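Local coordinates for protein aspartate--tRNA(Asp/Asn) ligase (Sulfolobus tokodaii, PDB 1WYD) that probably charges both tRNA(Asp) and tRNA(Asn) with L-aspartate, first activating the amino acid with ATP and then transferring it to the acceptor end of the tRNA, at residues R119-V122 with L123-R127. Residues are numbered along the deposited sequence; the frame is centred on the assembly and turned at random.
Sequences RERV and LDLRR
Arg-121 and Asp-124, one turn apart on the short helix 121-125 of this class II synthetase, illustrate how a buried carboxylate can tie neighbouring arginines into a salt-bridge network. Arg-121 starts with CG anti to the backbone N (chi1 -175°) and bends at its next two torsions, bringing NH1 to 2.9 Å from Asp-124 OD2. The guanidinium and carboxylate planes are nearly coplanar, yet the N-H points poorly and the hydrogen bond is weak. Arg-127 offers its NE and NH2 edge to the other oxygen, OD1, both nitrogens reaching it from above the same face of the carboxylate. A leucine in place of Asp-124 would probably leave both guanidinium groups without this shared counter-charge and Arg-127 freer to turn. Arg-121 keeps stronger anchors in the carbonyls of Pro-419 and Lys-415.

The backbone bonds run four residues apart, as in an alpha-helix: the N-cap residue Glu-120 accepts from Asp-124 N through its O (2.9 Å), Arg-121 O from Leu-125 N, and Val-122 O from Arg-126 N.

Arg-126 runs extended from CG to NE toward the dimer interface, where NE bonds to Gly-197 O of the second subunit; its NH1 forms a salt bridge with Glu-66 OE2 of its own chain.

Aliphatic groups pack against the arginines. Leu-125 CD2 lies 3.6 Å from Arg-121 CG, while its CD1 sits over one face of the Arg-121 guanidinium. Val-122 CG1 rests 3.5 Å above the guanidinium plane of Arg-126, offset toward the rim.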
ATOM      1  N   ARG B 119      -7.381   8.547  23.756  1.00 50.29           N
ATOM      2  CA  ARG B 119      -6.532   8.076  24.866  1.00 51.01           C
ATOM      3  C   ARG B 119      -6.713   6.572  25.082  1.00 50.09           C
ATOM      4  O   ARG B 119      -5.867   5.912  25.707  1.00 49.32           O
ATOM      5  CB  ARG B 119      -6.824   8.801  26.188  1.00 51.61           C
ATOM      6  CG  ARG B 119      -6.112  10.128  26.357  1.00 56.22           C
ATOM      7  CD  ARG B 119      -6.171  10.705  27.813  1.00 63.72           C
ATOM      8  NE  ARG B 119      -7.537  10.959  28.293  1.00 67.43           N
ATOM      9  CZ  ARG B 119      -8.263  12.046  27.986  1.00 73.01           C
ATOM     10  NH1 ARG B 119      -7.749  12.991  27.194  1.00 75.39           N
ATOM     11  NH2 ARG B 119      -9.505  12.197  28.468  1.00 73.44           N
ATOM     12  N   GLU B 120      -7.836   6.038  24.595  1.00 48.87           N
ATOM     13  CA  GLU B 120      -8.144   4.620  24.783  1.00 48.37           C
ATOM     14  C   GLU B 120      -8.650   4.075  23.462  1.00 47.11           C
ATOM     15  O   GLU B 120      -9.727   3.473  23.347  1.00 46.23           O
ATOM     16  CB  GLU B 120      -9.140   4.433  25.944  1.00 48.86           C
ATOM     17  CG  GLU B 120      -8.622   4.943  27.284  1.00 51.83           C
ATOM     18  CD  GLU B 120      -7.429   4.147  27.805  1.00 57.57           C
ATOM     19  OE1 GLU B 120      -7.200   2.994  27.363  1.00 56.51           O
ATOM     20  OE2 GLU B 120      -6.710   4.675  28.687  1.00 62.55           O
ATOM     21  N   ARG B 121      -7.830   4.314  22.451  1.00 45.95           N
ATOM     22  CA  ARG B 121      -8.225   4.123  21.078  1.00 44.93           C
ATOM     23  C   ARG B 121      -8.473   2.652  20.755  1.00 43.84           C
ATOM     24  O   ARG B 121      -9.423   2.316  20.050  1.00 43.58           O
ATOM     25  CB  ARG B 121      -7.162   4.728  20.169  1.00 45.05           C
ATOM     26  CG  ARG B 121      -7.539   4.686  18.739  1.00 45.25           C
ATOM     27  CD  ARG B 121      -8.891   5.281  18.510  1.00 45.51           C
ATOM     28  NE  ARG B 121      -8.906   5.941  17.214  1.00 45.81           N
ATOM     29  CZ  ARG B 121      -9.986   6.451  16.655  1.00 44.74           C
ATOM     30  NH1 ARG B 121     -11.162   6.418  17.292  1.00 40.98           N
ATOM     31  NH2 ARG B 121      -9.860   7.060  15.486  1.00 44.36           N
ATOM     32  N   VAL B 122      -7.619   1.787  21.288  1.00 43.21           N
ATOM     33  CA  VAL B 122      -7.789   0.344  21.160  1.00 42.48           C
ATOM     34  C   VAL B 122      -9.149  -0.117  21.682  1.00 42.49           C
ATOM     35  O   VAL B 122      -9.863  -0.873  21.021  1.00 43.25           O
ATOM     36  CB  VAL B 122      -6.646  -0.393  21.837  1.00 42.32           C
ATOM     37  CG1 VAL B 122      -6.988  -1.866  22.084  1.00 41.97           C
ATOM     38  CG2 VAL B 122      -5.406  -0.283  20.969  1.00 42.12           C
ATOM     39  N   LEU B 123      -9.524   0.363  22.850  1.00 41.41           N
ATOM     40  CA  LEU B 123     -10.802   0.005  23.378  1.00 41.34           C
ATOM     41  C   LEU B 123     -11.892   0.575  22.488  1.00 41.68           C
ATOM     42  O   LEU B 123     -12.882  -0.091  22.204  1.00 42.18           O
ATOM     43  CB  LEU B 123     -10.943   0.478  24.841  1.00 40.77           C
ATOM     44  CG  LEU B 123     -10.054  -0.366  25.752  1.00 38.20           C
ATOM     45  CD1 LEU B 123      -9.928   0.259  27.154  1.00 39.42           C
ATOM     46  CD2 LEU B 123     -10.548  -1.798  25.846  1.00 31.44           C
ATOM     47  N   ASP B 124     -11.690   1.795  22.024  1.00 41.65           N
ATOM     48  CA  ASP B 124     -12.638   2.393  21.130  1.00 42.70           C
ATOM     49  C   ASP B 124     -12.729   1.640  19.799  1.00 42.72           C
ATOM     50  O   ASP B 124     -13.798   1.413  19.326  1.00 43.65           O
ATOM     51  CB  ASP B 124     -12.285   3.844  20.890  1.00 42.68           C
ATOM     52  CG  ASP B 124     -13.329   4.555  20.068  1.00 44.12           C
ATOM     53  OD1 ASP B 124     -14.515   4.624  20.505  1.00 40.64           O
ATOM     54  OD2 ASP B 124     -13.040   5.083  18.972  1.00 47.22           O
ATOM     55  N   LEU B 125     -11.595   1.257  19.219  1.00 42.98           N
ATOM     56  CA  LEU B 125     -11.540   0.541  17.941  1.00 41.85           C
ATOM     57  C   LEU B 125     -12.196  -0.826  18.031  1.00 41.69           C
ATOM     58  O   LEU B 125     -12.739  -1.320  17.023  1.00 40.21           O
ATOM     59  CB  LEU B 125     -10.098   0.310  17.526  1.00 41.61           C
ATOM     60  CG  LEU B 125      -9.448   1.207  16.472  1.00 42.83           C
ATOM     61  CD1 LEU B 125     -10.277   2.430  16.077  1.00 38.75           C
ATOM     62  CD2 LEU B 125      -8.011   1.556  16.933  1.00 40.43           C
ATOM     63  N   ARG B 126     -12.143  -1.427  19.231  1.00 40.38           N
ATOM     64  CA  ARG B 126     -12.766  -2.738  19.426  1.00 40.88           C
ATOM     65  C   ARG B 126     -14.296  -2.730  19.292  1.00 40.59           C
ATOM     66  O   ARG B 126     -14.906  -3.772  19.220  1.00 39.13           O
ATOM     67  CB  ARG B 126     -12.376  -3.360  20.759  1.00 39.68           C
ATOM     68  CG  ARG B 126     -10.989  -3.899  20.791  1.00 39.35           C
ATOM     69  CD  ARG B 126     -10.621  -4.515  22.140  1.00 37.60           C
ATOM     70  NE  ARG B 126      -9.202  -4.912  22.170  1.00 39.21           N
ATOM     71  CZ  ARG B 126      -8.500  -5.131  23.303  1.00 36.61           C
ATOM     72  NH1 ARG B 126      -9.053  -5.016  24.525  1.00 31.67           N
ATOM     73  NH2 ARG B 126      -7.241  -5.476  23.212  1.00 35.63           N
ATOM     74  N   ARG B 127     -14.910  -1.552  19.269  1.00 41.08           N
ATOM     75  CA  ARG B 127     -16.345  -1.515  19.278  1.00 42.35           C
ATOM     76  C   ARG B 127     -16.813  -2.055  17.917  1.00 42.48           C
ATOM     77  O   ARG B 127     -16.153  -1.837  16.893  1.00 41.94           O
ATOM     78  CB  ARG B 127     -16.854  -0.095  19.483  1.00 42.47           C
ATOM     79  CG  ARG B 127     -16.802   0.436  20.899  1.00 45.38           C
ATOM     80  CD  ARG B 127     -17.532   1.757  21.077  1.00 46.06           C
ATOM     81  NE  ARG B 127     -16.842   2.770  20.282  1.00 51.09           N
ATOM     82  CZ  ARG B 127     -17.295   3.339  19.156  1.00 52.31           C
ATOM     83  NH1 ARG B 127     -18.511   3.036  18.644  1.00 53.92           N
ATOM     84  NH2 ARG B 127     -16.525   4.231  18.543  1.00 50.41           N
TER